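Local coordinates for pyridine nucleotide-disulfide oxidoreductase-like protein (Myceliophthora thermophila, PDB 5MQ6) that uses FAD and NADPH to insert one oxygen atom beside the carbonyl of ketones, bulky polycyclic ones above all, yielding esters or lactones, at residues A[18-23]-A[388-393]; A[557-562]-A[644-649]; A[567-572]-A[649-654]. All blocks are in the same frame, centred on the assembly; numbering follows the deposited sequence.

Interaction 1 (A[18-23]-A[388-393]); sequences KLHQLS and LYKLDL
The kinked N-terminal arm of the chain packs here against one flank of the long helix 378-406, and the meeting point is L393 with L22, L19 and H20. L393 works with both of its branches. Its CD1 presses on CD2 of L22 at 3.4 Å, tight for two methyl carbons, and also lies 4.3 Å from CG of L19, while its CD2 sits against the H20 ring, obliquely placed to it. With CG anti to the backbone N (chi1 167°), L393 reaches out from its helix toward the arm.

H20 is the centre of an inverse gamma turn at the break between helices 15-19 and 22-31, and at this turn its side chain points toward the long helix. CE1 comes to 4.0 Å from CG of K390, the two side chains crossing nearly at right angles. H20 is poorly ordered, and NE2, covered by the contact, has no hydrogen-bond partner in the model. One turn of helix away from L393, the Y389 ring lies loosely beside CB of S23 and meets W423 edge-to-face. With no hydrogen bond across it, this is side-chain packing of the N-terminal helices 15-19 and 22-31 on helix 378-406 at the protein surface.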
ATOM      1  N   LYS A  18      18.203 -25.115 -20.123  1.00 60.85           N
ATOM      2  CA  LYS A  18      18.473 -25.997 -19.004  1.00 65.84           C
ATOM      3  C   LYS A  18      18.276 -25.267 -17.674  1.00 52.03           C
ATOM      4  O   LYS A  18      17.525 -25.726 -16.839  1.00 54.41           O
ATOM      5  CB  LYS A  18      19.899 -26.566 -19.069  1.00 76.76           C
ATOM      6  CG  LYS A  18      19.940 -27.961 -19.647  1.00 77.22           C
ATOM      7  CD  LYS A  18      19.415 -28.943 -18.610  1.00 81.78           C
ATOM      8  CE  LYS A  18      18.905 -30.234 -19.235  1.00 87.48           C
ATOM      9  NZ  LYS A  18      17.428 -30.392 -19.053  1.00 81.21           N
ATOM     10  N   LEU A  19      18.943 -24.127 -17.490  1.00 50.29           N
ATOM     11  CA  LEU A  19      18.851 -23.361 -16.244  1.00 58.28           C
ATOM     12  C   LEU A  19      17.349 -23.181 -15.803  1.00 53.22           C
ATOM     13  O   LEU A  19      17.095 -23.143 -14.625  1.00 53.97           O
ATOM     14  CB  LEU A  19      19.714 -22.054 -16.291  1.00 56.04           C
ATOM     15  CG  LEU A  19      20.026 -21.145 -15.055  1.00 62.84           C
ATOM     16  CD1 LEU A  19      20.124 -21.870 -13.712  1.00 56.40           C
ATOM     17  CD2 LEU A  19      21.290 -20.274 -15.255  1.00 66.60           C
ATOM     18  N   HIS A  20      16.354 -23.222 -16.695  1.00 62.90           N
ATOM     19  CA  HIS A  20      14.931 -23.374 -16.192  1.00 68.82           C
ATOM     20  C   HIS A  20      14.475 -24.821 -15.750  1.00 67.23           C
ATOM     21  O   HIS A  20      13.450 -25.309 -16.112  1.00 61.10           O
ATOM     22  CB  HIS A  20      13.982 -22.712 -17.146  1.00 69.94           C
ATOM     23  CG  HIS A  20      14.408 -21.323 -17.527  1.00 89.63           C
ATOM     24  ND1 HIS A  20      15.118 -21.045 -18.679  1.00 94.06           N
ATOM     25  CD2 HIS A  20      14.251 -20.137 -16.889  1.00 96.27           C
ATOM     26  CE1 HIS A  20      15.355 -19.747 -18.752  1.00 88.68           C
ATOM     27  NE2 HIS A  20      14.842 -19.173 -17.676  1.00 93.19           N
ATOM     28  N   GLN A  21      15.328 -25.508 -14.997  1.00 60.95           N
ATOM     29  CA  GLN A  21      14.923 -26.371 -13.874  1.00 63.25           C
ATOM     30  C   GLN A  21      14.885 -25.498 -12.560  1.00 60.83           C
ATOM     31  O   GLN A  21      14.448 -25.918 -11.500  1.00 69.09           O
ATOM     32  CB  GLN A  21      15.878 -27.595 -13.775  1.00 71.60           C
ATOM     33  CG  GLN A  21      17.399 -27.317 -13.647  1.00 76.02           C
ATOM     34  CD  GLN A  21      18.305 -28.191 -14.566  1.00 78.95           C
ATOM     35  OE1 GLN A  21      18.463 -29.402 -14.354  1.00 66.71           O
ATOM     36  NE2 GLN A  21      18.938 -27.561 -15.558  1.00 64.79           N
ATOM     37  N   LEU A  22      15.379 -24.274 -12.644  1.00 46.00           N
ATOM     38  CA  LEU A  22      15.064 -23.202 -11.686  1.00 44.42           C
ATOM     39  C   LEU A  22      13.543 -23.110 -11.370  1.00 46.28           C
ATOM     40  O   LEU A  22      13.087 -23.089 -10.164  1.00 39.02           O
ATOM     41  CB  LEU A  22      15.523 -21.877 -12.300  1.00 41.00           C
ATOM     42  CG  LEU A  22      15.408 -20.580 -11.516  1.00 49.71           C
ATOM     43  CD1 LEU A  22      16.224 -20.686 -10.220  1.00 53.31           C
ATOM     44  CD2 LEU A  22      15.892 -19.388 -12.345  1.00 43.81           C
ATOM     45  N   SER A  23      12.753 -23.074 -12.448  1.00 43.43           N
ATOM     46  CA  SER A  23      11.294 -23.024 -12.285  1.00 53.15           C
ATOM     47  C   SER A  23      10.743 -24.337 -11.650  1.00 53.43           C
ATOM     48  O   SER A  23       9.654 -24.328 -11.063  1.00 50.66           O
ATOM     49  CB  SER A  23      10.563 -22.552 -13.553  1.00 50.17           C
ATOM     50  OG  SER A  23      10.669 -23.529 -14.528  1.00 63.34           O
ATOM     51  N   LEU A 388       8.913 -13.576 -19.693  1.00 28.95           N
ATOM     52  CA  LEU A 388       9.074 -12.934 -18.385  1.00 27.62           C
ATOM     53  C   LEU A 388      10.027 -13.711 -17.492  1.00 26.71           C
ATOM     54  O   LEU A 388      10.869 -13.110 -16.854  1.00 25.51           O
ATOM     55  CB  LEU A 388       7.748 -12.778 -17.671  1.00 28.04           C
ATOM     56  CG  LEU A 388       6.811 -11.773 -18.324  1.00 26.36           C
ATOM     57  CD1 LEU A 388       5.493 -11.925 -17.643  1.00 26.78           C
ATOM     58  CD2 LEU A 388       7.323 -10.350 -18.150  1.00 26.06           C
ATOM     59  N   TYR A 389       9.893 -15.031 -17.441  1.00 29.23           N
ATOM     60  CA  TYR A 389      10.853 -15.866 -16.690  1.00 26.92           C
ATOM     61  C   TYR A 389      12.332 -15.671 -17.157  1.00 28.82           C
ATOM     62  O   TYR A 389      13.273 -15.560 -16.319  1.00 26.53           O
ATOM     63  CB  TYR A 389      10.414 -17.344 -16.720  1.00 29.14           C
ATOM     64  CG  TYR A 389       9.421 -17.644 -15.632  1.00 29.12           C
ATOM     65  CD1 TYR A 389       8.073 -17.414 -15.801  1.00 34.17           C
ATOM     66  CD2 TYR A 389       9.826 -18.145 -14.427  1.00 33.05           C
ATOM     67  CE1 TYR A 389       7.153 -17.659 -14.778  1.00 34.11           C
ATOM     68  CE2 TYR A 389       8.926 -18.375 -13.405  1.00 32.49           C
ATOM     69  CZ  TYR A 389       7.588 -18.138 -13.599  1.00 35.17           C
ATOM     70  OH  TYR A 389       6.688 -18.369 -12.573  1.00 40.18           O
ATOM     71  N   LYS A 390      12.526 -15.600 -18.468  1.00 26.39           N
ATOM     72  CA  LYS A 390      13.851 -15.333 -19.032  1.00 28.38           C
ATOM     73  C   LYS A 390      14.290 -13.942 -18.720  1.00 27.16           C
ATOM     74  O   LYS A 390      15.431 -13.753 -18.394  1.00 27.77           O
ATOM     75  CB  LYS A 390      13.912 -15.495 -20.549  1.00 35.27           C
ATOM     76  CG  LYS A 390      13.806 -16.922 -21.091  1.00 42.26           C
ATOM     77  CD  LYS A 390      14.435 -17.023 -22.511  1.00 50.19           C
ATOM     78  CE  LYS A 390      13.473 -17.435 -23.637  1.00 55.30           C
ATOM     79  NZ  LYS A 390      13.604 -18.874 -24.009  1.00 59.33           N
ATOM     80  N   LEU A 391      13.403 -12.958 -18.815  1.00 25.45           N
ATOM     81  CA  LEU A 391      13.768 -11.620 -18.404  1.00 25.32           C
ATOM     82  C   LEU A 391      14.241 -11.483 -16.943  1.00 23.60           C
ATOM     83  O   LEU A 391      15.210 -10.760 -16.620  1.00 24.46           O
ATOM     84  CB  LEU A 391      12.577 -10.697 -18.650  1.00 29.49           C
ATOM     85  CG  LEU A 391      12.786  -9.206 -18.482  1.00 30.86           C
ATOM     86  CD1 LEU A 391      13.899  -8.688 -19.416  1.00 29.47           C
ATOM     87  CD2 LEU A 391      11.401  -8.539 -18.713  1.00 31.75           C
ATOM     88  N   ASP A 392      13.578 -12.195 -16.051  1.00 23.27           N
ATOM     89  CA  ASP A 392      13.898 -12.125 -14.636  1.00 21.71           C
ATOM     90  C   ASP A 392      15.153 -12.861 -14.182  1.00 23.51           C
ATOM     91  O   ASP A 392      15.733 -12.557 -13.092  1.00 22.02           O
ATOM     92  CB  ASP A 392      12.747 -12.664 -13.832  1.00 22.65           C
ATOM     93  CG  ASP A 392      12.809 -12.212 -12.412  1.00 22.23           C
ATOM     94  OD1 ASP A 392      13.091 -11.029 -12.172  1.00 22.02           O
ATOM     95  OD2 ASP A 392      12.605 -13.067 -11.517  1.00 25.65           O
ATOM     96  N   LEU A 393      15.541 -13.869 -14.949  1.00 22.98           N
ATOM     97  CA  LEU A 393      16.576 -14.775 -14.541  1.00 25.46           C
ATOM     98  C   LEU A 393      17.871 -14.067 -14.077  1.00 20.67           C
ATOM     99  O   LEU A 393      18.381 -14.380 -12.998  1.00 24.57           O
ATOM    100  CB  LEU A 393      16.851 -15.776 -15.662  1.00 31.47           C
ATOM    101  CG  LEU A 393      18.119 -16.592 -15.489  1.00 33.40           C
ATOM    102  CD1 LEU A 393      17.945 -17.495 -14.328  1.00 33.32           C
ATOM    103  CD2 LEU A 393      18.311 -17.397 -16.747  1.00 44.28           C
TER

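Interaction 2 (A[557-562]-A[644-649]); sequences KTAEDR and GSLKGF
T558 opens the contact by setting its methyl group against the loop 644-649. CG2 of T558 stands anti to the backbone N and lies 3.5 Å from O of G644. It also meets CG of L646, 3.8 Å from CG2 of T558. The hydroxyl of the same residue turns back to its own helix and bonds to the carbonyl O of Q554, with the methyl branch facing the loop. A559 follows with CB 4.1 Å from CD1 of L646, whose isobutyl group thus lies against two consecutive residues of the helix.

At the end of the helix, R562 supplies the polar part. Its CD lies 3.4 Å from O of G644, and the bend at chi3 (54°) turns the guanidinium so that NH1 faces two loop oxygens. The bond from NH1 to O of G644 is 2.9 Å long and uses a lone pair in the carbonyl plane, although that oxygen is tilted 25° from the guanidinium plane. A weak bond of 3.1 Å joins NH1 to O of S645, which lies in the guanidinium plane at its edge. A water accepts from NH2 and makes a long, weak bond to the S645 oxygen, adding a second path to the same carbonyl.

The loop, coming from helix 630-641, is thereby held along the C-terminal end of helix 541-562; L646 also touches V555 of that helix and I651 of strand 649-653, which the chain enters next.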
ATOM      1  N   LYS A 557     -13.705  19.305 -11.536  1.00 16.99           N
ATOM      2  CA  LYS A 557     -13.552  20.687 -12.035  1.00 17.20           C
ATOM      3  C   LYS A 557     -14.341  20.950 -13.321  1.00 16.04           C
ATOM      4  O   LYS A 557     -15.114  21.960 -13.429  1.00 17.46           O
ATOM      5  CB  LYS A 557     -12.089  21.046 -12.167  1.00 18.65           C
ATOM      6  CG  LYS A 557     -11.869  22.506 -12.501  1.00 23.71           C
ATOM      7  CD  LYS A 557     -10.389  22.668 -12.800  1.00 28.90           C
ATOM      8  CE  LYS A 557      -9.986  24.106 -12.800  1.00 36.44           C
ATOM      9  NZ  LYS A 557     -10.824  24.785 -13.797  1.00 41.30           N
ATOM     10  N   THR A 558     -14.213  20.021 -14.247  1.00 15.53           N
ATOM     11  CA  THR A 558     -14.932  20.077 -15.488  1.00 17.09           C
ATOM     12  C   THR A 558     -16.425  20.096 -15.278  1.00 16.54           C
ATOM     13  O   THR A 558     -17.109  20.907 -15.834  1.00 14.87           O
ATOM     14  CB  THR A 558     -14.566  18.920 -16.419  1.00 17.00           C
ATOM     15  OG1 THR A 558     -13.166  18.965 -16.635  1.00 18.42           O
ATOM     16  CG2 THR A 558     -15.224  19.016 -17.783  1.00 19.38           C
ATOM     17  N   ALA A 559     -16.916  19.163 -14.514  1.00 17.00           N
ATOM     18  CA  ALA A 559     -18.341  19.018 -14.262  1.00 16.74           C
ATOM     19  C   ALA A 559     -18.853  20.260 -13.567  1.00 16.96           C
ATOM     20  O   ALA A 559     -19.877  20.827 -14.014  1.00 20.38           O
ATOM     21  CB  ALA A 559     -18.625  17.734 -13.426  1.00 16.66           C
ATOM     22  N   GLU A 560     -18.127  20.741 -12.533  1.00 16.37           N
ATOM     23  CA  GLU A 560     -18.555  21.943 -11.782  1.00 17.28           C
ATOM     24  C   GLU A 560     -18.611  23.136 -12.762  1.00 19.11           C
ATOM     25  O   GLU A 560     -19.527  23.922 -12.710  1.00 17.22           O
ATOM     26  CB  GLU A 560     -17.579  22.282 -10.612  1.00 16.97           C
ATOM     27  CG  GLU A 560     -17.662  21.264  -9.454  1.00 15.42           C
ATOM     28  CD  GLU A 560     -18.993  21.422  -8.665  1.00 17.64           C
ATOM     29  OE1 GLU A 560     -19.333  22.545  -8.199  1.00 22.35           O
ATOM     30  OE2 GLU A 560     -19.744  20.445  -8.538  1.00 18.91           O
ATOM     31  N   ASP A 561     -17.604  23.259 -13.624  1.00 18.46           N
ATOM     32  CA  ASP A 561     -17.564  24.368 -14.545  1.00 17.35           C
ATOM     33  C   ASP A 561     -18.733  24.256 -15.557  1.00 16.89           C
ATOM     34  O   ASP A 561     -19.385  25.232 -15.866  1.00 17.91           O
ATOM     35  CB  ASP A 561     -16.299  24.427 -15.315  1.00 21.59           C
ATOM     36  CG  ASP A 561     -15.101  24.961 -14.520  1.00 27.04           C
ATOM     37  OD1 ASP A 561     -15.227  25.637 -13.466  1.00 33.92           O
ATOM     38  OD2 ASP A 561     -13.973  24.725 -15.010  1.00 33.54           O
ATOM     39  N   ARG A 562     -19.001  23.082 -16.051  1.00 16.92           N
ATOM     40  CA  ARG A 562     -20.093  22.910 -16.984  1.00 18.75           C
ATOM     41  C   ARG A 562     -21.471  23.248 -16.445  1.00 22.72           C
ATOM     42  O   ARG A 562     -22.269  23.829 -17.190  1.00 20.16           O
ATOM     43  CB  ARG A 562     -20.074  21.533 -17.593  1.00 20.74           C
ATOM     44  CG  ARG A 562     -19.000  21.386 -18.664  1.00 21.24           C
ATOM     45  CD  ARG A 562     -18.944  20.007 -19.221  1.00 21.63           C
ATOM     46  NE  ARG A 562     -20.243  19.532 -19.730  1.00 22.85           N
ATOM     47  CZ  ARG A 562     -20.417  18.351 -20.282  1.00 21.86           C
ATOM     48  NH1 ARG A 562     -19.432  17.481 -20.393  1.00 22.04           N
ATOM     49  NH2 ARG A 562     -21.587  18.013 -20.705  1.00 28.70           N
ATOM     50  N   GLY A 644     -13.332  18.340 -22.322  1.00 28.95           N
ATOM     51  CA  GLY A 644     -14.388  18.619 -21.373  1.00 23.89           C
ATOM     52  C   GLY A 644     -15.648  17.816 -21.581  1.00 22.20           C
ATOM     53  O   GLY A 644     -16.645  18.055 -20.826  1.00 20.26           O
ATOM     54  N   SER A 645     -15.657  16.866 -22.555  1.00 20.26           N
ATOM     55  CA  SER A 645     -16.901  16.111 -22.838  1.00 19.58           C
ATOM     56  C   SER A 645     -17.289  15.133 -21.719  1.00 18.76           C
ATOM     57  O   SER A 645     -18.440  14.774 -21.573  1.00 18.48           O
ATOM     58  CB  SER A 645     -16.829  15.389 -24.182  1.00 25.18           C
ATOM     59  OG  SER A 645     -15.746  14.469 -24.233  1.00 33.33           O
ATOM     60  N   LEU A 646     -16.306  14.629 -20.961  1.00 20.19           N
ATOM     61  CA  LEU A 646     -16.568  13.680 -19.921  1.00 17.70           C
ATOM     62  C   LEU A 646     -17.404  12.513 -20.392  1.00 18.71           C
ATOM     63  O   LEU A 646     -18.451  12.154 -19.844  1.00 17.73           O
ATOM     64  CB  LEU A 646     -17.171  14.372 -18.723  1.00 17.08           C
ATOM     65  CG  LEU A 646     -16.328  15.351 -17.932  1.00 18.90           C
ATOM     66  CD1 LEU A 646     -17.178  15.836 -16.724  1.00 19.81           C
ATOM     67  CD2 LEU A 646     -14.977  14.874 -17.412  1.00 19.65           C
ATOM     68  N   LYS A 647     -16.929  11.913 -21.447  1.00 21.40           N
ATOM     69  CA  LYS A 647     -17.690  10.912 -22.170  1.00 24.18           C
ATOM     70  C   LYS A 647     -18.025   9.782 -21.243  1.00 24.08           C
ATOM     71  O   LYS A 647     -17.146   9.340 -20.524  1.00 26.97           O
ATOM     72  CB  LYS A 647     -16.868  10.383 -23.361  1.00 27.36           C
ATOM     73  CG  LYS A 647     -17.667   9.310 -24.104  1.00 35.79           C
ATOM     74  CD  LYS A 647     -17.001   8.817 -25.420  1.00 46.07           C
ATOM     75  CE  LYS A 647     -17.812   7.710 -26.093  1.00 52.08           C
ATOM     76  NZ  LYS A 647     -16.930   6.786 -26.887  1.00 61.89           N
ATOM     77  N   GLY A 648     -19.264   9.293 -21.285  1.00 19.63           N
ATOM     78  CA  GLY A 648     -19.664   8.298 -20.321  1.00 20.79           C
ATOM     79  C   GLY A 648     -20.142   8.785 -18.928  1.00 19.28           C
ATOM     80  O   GLY A 648     -20.639   7.986 -18.136  1.00 19.48           O
ATOM     81  N   PHE A 649     -20.058  10.087 -18.620  1.00 19.79           N
ATOM     82  CA  PHE A 649     -20.687  10.594 -17.387  1.00 18.41           C
ATOM     83  C   PHE A 649     -22.032  11.259 -17.659  1.00 19.51           C
ATOM     84  O   PHE A 649     -22.207  12.008 -18.603  1.00 22.36           O
ATOM     85  CB  PHE A 649     -19.808  11.612 -16.680  1.00 16.52           C
ATOM     86  CG  PHE A 649     -18.649  11.040 -15.942  1.00 16.08           C
ATOM     87  CD1 PHE A 649     -18.788  10.588 -14.629  1.00 17.34           C
ATOM     88  CD2 PHE A 649     -17.427  10.969 -16.530  1.00 17.73           C
ATOM     89  CE1 PHE A 649     -17.680  10.057 -13.939  1.00 18.27           C
ATOM     90  CE2 PHE A 649     -16.298  10.424 -15.856  1.00 17.54           C
ATOM     91  CZ  PHE A 649     -16.447   9.975 -14.531  1.00 15.16           C
TER
HETATM   92  O   HOH W   1     -21.835  15.170 -21.793  1.00 28.76           O

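Interaction 3 (A[567-572]-A[649-654]); sequences ALVEVT and FDISSR
V569 and F649 form the apolar centre, with CG1 of the valine 3.5 Å from CD1 of the phenylalanine and the two side chains crossing obliquely. The same CG1 meets CD1 of I651 at 3.9 Å, the side chains lying side by side and pointing the same way. V571 extends the group, its CB 4.1 Å from CE1 of F649. With CG anti to its carbonyl carbon (chi1 -76°), F649 brings CD1 to V569 and the V571 amide. V569 and I651 pack on A559, and F649 on V555, of helix 541-562.

Between the faces runs the backbone pairing of two antiparallel strands. L568 and S652 form one hydrogen-bonded pair: N of L568 gives a nearly straight bond (178°) to O of S652 at 2.9 Å, and the return bond, from S652 N to L568 O, is longer and more bent. E570 and D650 form the other, with N of D650 2.8 Å from O of E570. At the V569-I651 pair between them, CA of V569 points its hydrogen at O of D650 and CA of I651 at O of L568.

On the other face, CB of L568 lies 3.7 Å from OG of S652, and a water sits within bonding distance of O of L568, OD1 of D650 and OG of S652, with more acceptors around it than its two protons can serve. E570 turns its carboxylate to R499 and the amide of G523. Beyond the strand ends, R654 forms a salt bridge with D566, and T572 OG1 caps the following helix through the amide of A575 and bonds to O of G648. The whole is a two-stranded antiparallel sheet, one face apolar and packed on helix 541-562, the other mixed, bearing L568, E570, D650 and S652.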
ATOM      1  N   ALA A 567     -22.428  20.311  -9.131  1.00 18.02           N
ATOM      2  CA  ALA A 567     -22.716  19.165 -10.016  1.00 15.93           C
ATOM      3  C   ALA A 567     -23.061  17.897  -9.354  1.00 16.58           C
ATOM      4  O   ALA A 567     -22.567  17.546  -8.224  1.00 16.67           O
ATOM      5  CB  ALA A 567     -21.555  18.969 -11.002  1.00 15.53           C
ATOM      6  N   LEU A 568     -23.857  17.148 -10.108  1.00 16.38           N
ATOM      7  CA  LEU A 568     -24.089  15.779  -9.837  1.00 18.81           C
ATOM      8  C   LEU A 568     -23.464  15.008 -10.981  1.00 18.94           C
ATOM      9  O   LEU A 568     -23.936  15.135 -12.098  1.00 19.75           O
ATOM     10  CB  LEU A 568     -25.599  15.548  -9.731  1.00 20.30           C
ATOM     11  CG  LEU A 568     -25.998  14.126  -9.362  1.00 22.92           C
ATOM     12  CD1 LEU A 568     -25.528  13.791  -7.944  1.00 24.93           C
ATOM     13  CD2 LEU A 568     -27.486  13.930  -9.504  1.00 24.17           C
ATOM     14  N   VAL A 569     -22.488  14.141 -10.671  1.00 16.40           N
ATOM     15  CA  VAL A 569     -21.665  13.499 -11.633  1.00 18.03           C
ATOM     16  C   VAL A 569     -21.706  12.032 -11.404  1.00 20.70           C
ATOM     17  O   VAL A 569     -21.291  11.569 -10.329  1.00 19.23           O
ATOM     18  CB  VAL A 569     -20.180  13.895 -11.402  1.00 21.11           C
ATOM     19  CG1 VAL A 569     -19.325  13.271 -12.482  1.00 23.50           C
ATOM     20  CG2 VAL A 569     -20.033  15.370 -11.450  1.00 19.59           C
ATOM     21  N   GLU A 570     -22.106  11.265 -12.424  1.00 21.54           N
ATOM     22  CA  GLU A 570     -22.348   9.819 -12.241  1.00 19.37           C
ATOM     23  C   GLU A 570     -22.001   9.093 -13.497  1.00 18.99           C
ATOM     24  O   GLU A 570     -22.537   9.415 -14.554  1.00 17.28           O
ATOM     25  CB  GLU A 570     -23.828   9.511 -11.938  1.00 19.05           C
ATOM     26  CG  GLU A 570     -23.984   8.093 -11.442  1.00 18.92           C
ATOM     27  CD  GLU A 570     -25.378   7.704 -11.008  1.00 20.94           C
ATOM     28  OE1 GLU A 570     -26.256   8.556 -10.967  1.00 20.74           O
ATOM     29  OE2 GLU A 570     -25.587   6.531 -10.710  1.00 22.98           O
ATOM     30  N   VAL A 571     -21.054   8.171 -13.416  1.00 18.72           N
ATOM     31  CA  VAL A 571     -20.734   7.359 -14.610  1.00 17.64           C
ATOM     32  C   VAL A 571     -21.980   6.495 -15.028  1.00 16.88           C
ATOM     33  O   VAL A 571     -22.741   5.982 -14.157  1.00 14.36           O
ATOM     34  CB  VAL A 571     -19.521   6.457 -14.430  1.00 17.53           C
ATOM     35  CG1 VAL A 571     -19.715   5.372 -13.387  1.00 17.27           C
ATOM     36  CG2 VAL A 571     -19.104   5.799 -15.771  1.00 18.48           C
ATOM     37  N   THR A 572     -22.146   6.314 -16.319  1.00 16.81           N
ATOM     38  CA  THR A 572     -23.256   5.438 -16.757  1.00 18.40           C
ATOM     39  C   THR A 572     -22.896   3.927 -16.679  1.00 17.68           C
ATOM     40  O   THR A 572     -21.734   3.541 -16.701  1.00 18.07           O
ATOM     41  CB  THR A 572     -23.670   5.757 -18.189  1.00 19.21           C
ATOM     42  OG1 THR A 572     -22.566   5.533 -19.029  1.00 18.66           O
ATOM     43  CG2 THR A 572     -24.086   7.234 -18.342  1.00 21.14           C
ATOM     44  N   PHE A 649     -20.058  10.087 -18.620  1.00 19.79           N
ATOM     45  CA  PHE A 649     -20.687  10.594 -17.387  1.00 18.41           C
ATOM     46  C   PHE A 649     -22.032  11.259 -17.659  1.00 19.51           C
ATOM     47  O   PHE A 649     -22.207  12.008 -18.603  1.00 22.36           O
ATOM     48  CB  PHE A 649     -19.808  11.612 -16.680  1.00 16.52           C
ATOM     49  CG  PHE A 649     -18.649  11.040 -15.942  1.00 16.08           C
ATOM     50  CD1 PHE A 649     -18.788  10.588 -14.629  1.00 17.34           C
ATOM     51  CD2 PHE A 649     -17.427  10.969 -16.530  1.00 17.73           C
ATOM     52  CE1 PHE A 649     -17.680  10.057 -13.939  1.00 18.27           C
ATOM     53  CE2 PHE A 649     -16.298  10.424 -15.856  1.00 17.54           C
ATOM     54  CZ  PHE A 649     -16.447   9.975 -14.531  1.00 15.16           C
ATOM     55  N   ASP A 650     -22.990  10.984 -16.801  1.00 18.38           N
ATOM     56  CA  ASP A 650     -24.204  11.747 -16.708  1.00 21.43           C
ATOM     57  C   ASP A 650     -23.866  12.958 -15.814  1.00 20.10           C
ATOM     58  O   ASP A 650     -23.463  12.796 -14.654  1.00 20.39           O
ATOM     59  CB  ASP A 650     -25.270  10.840 -16.106  1.00 27.72           C
ATOM     60  CG  ASP A 650     -26.678  11.495 -16.049  1.00 42.87           C
ATOM     61  OD1 ASP A 650     -26.844  12.745 -15.724  1.00 41.54           O
ATOM     62  OD2 ASP A 650     -27.628  10.709 -16.301  1.00 59.22           O
ATOM     63  N   ILE A 651     -24.003  14.156 -16.354  1.00 19.56           N
ATOM     64  CA  ILE A 651     -23.717  15.429 -15.639  1.00 21.16           C
ATOM     65  C   ILE A 651     -25.053  16.151 -15.549  1.00 21.00           C
ATOM     66  O   ILE A 651     -25.814  16.194 -16.512  1.00 20.79           O
ATOM     67  CB  ILE A 651     -22.791  16.321 -16.502  1.00 22.32           C
ATOM     68  CG1 ILE A 651     -21.460  15.668 -16.800  1.00 27.33           C
ATOM     69  CG2 ILE A 651     -22.520  17.640 -15.900  1.00 23.82           C
ATOM     70  CD1 ILE A 651     -20.628  15.312 -15.599  1.00 27.79           C
ATOM     71  N   SER A 652     -25.302  16.766 -14.436  1.00 20.77           N
ATOM     72  CA  SER A 652     -26.540  17.531 -14.212  1.00 18.81           C
ATOM     73  C   SER A 652     -26.310  18.392 -13.006  1.00 20.77           C
ATOM     74  O   SER A 652     -25.238  18.325 -12.377  1.00 22.19           O
ATOM     75  CB  SER A 652     -27.736  16.635 -14.003  1.00 19.23           C
ATOM     76  OG  SER A 652     -27.560  15.908 -12.789  1.00 21.71           O
ATOM     77  N   SER A 653     -27.273  19.246 -12.683  1.00 20.03           N
ATOM     78  CA  SER A 653     -27.130  20.101 -11.544  1.00 19.37           C
ATOM     79  C   SER A 653     -27.573  19.315 -10.331  1.00 21.03           C
ATOM     80  O   SER A 653     -28.613  18.719 -10.376  1.00 19.62           O
ATOM     81  CB  SER A 653     -28.020  21.269 -11.636  1.00 17.51           C
ATOM     82  OG  SER A 653     -27.682  22.072 -10.549  1.00 19.82           O
ATOM     83  N   ARG A 654     -26.826  19.365  -9.258  1.00 19.58           N
ATOM     84  CA  ARG A 654     -27.200  18.650  -8.041  1.00 19.99           C
ATOM     85  C   ARG A 654     -28.352  19.414  -7.374  1.00 21.94           C
ATOM     86  O   ARG A 654     -29.221  18.816  -6.775  1.00 18.85           O
ATOM     87  CB  ARG A 654     -26.016  18.554  -7.054  1.00 18.05           C
ATOM     88  CG  ARG A 654     -26.273  17.577  -5.877  1.00 19.53           C
ATOM     89  CD  ARG A 654     -25.329  17.797  -4.683  1.00 19.66           C
ATOM     90  NE  ARG A 654     -25.571  19.139  -4.191  1.00 17.46           N
ATOM     91  CZ  ARG A 654     -26.539  19.486  -3.392  1.00 18.37           C
ATOM     92  NH1 ARG A 654     -27.358  18.609  -2.877  1.00 22.55           N
ATOM     93  NH2 ARG A 654     -26.696  20.735  -3.129  1.00 19.66           N
TER
HETATM   94  O   HOH W   2     -25.952  13.536 -13.112  1.00 21.17           O

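Along the chain interaction 1 closes before the other two open, and it stands apart in space: its centre is about 48 Å from that of interaction 2 and about 50 Å from that of interaction 3. The latter two are neighbours, with centres about 8 Å apart, and their segments alternate in sequence. Helix 541-562 leads into strand 567-571, and the loop 644-649 leads into strand 649-653, with F649 common to both contacts. E560 of the helix probably bonds to the amide of A567, and G648 to that of T572. Interactions 2 and 3 thus attach the C-terminal end as one unit, whereas interaction 1 attaches the N-terminal arm independently.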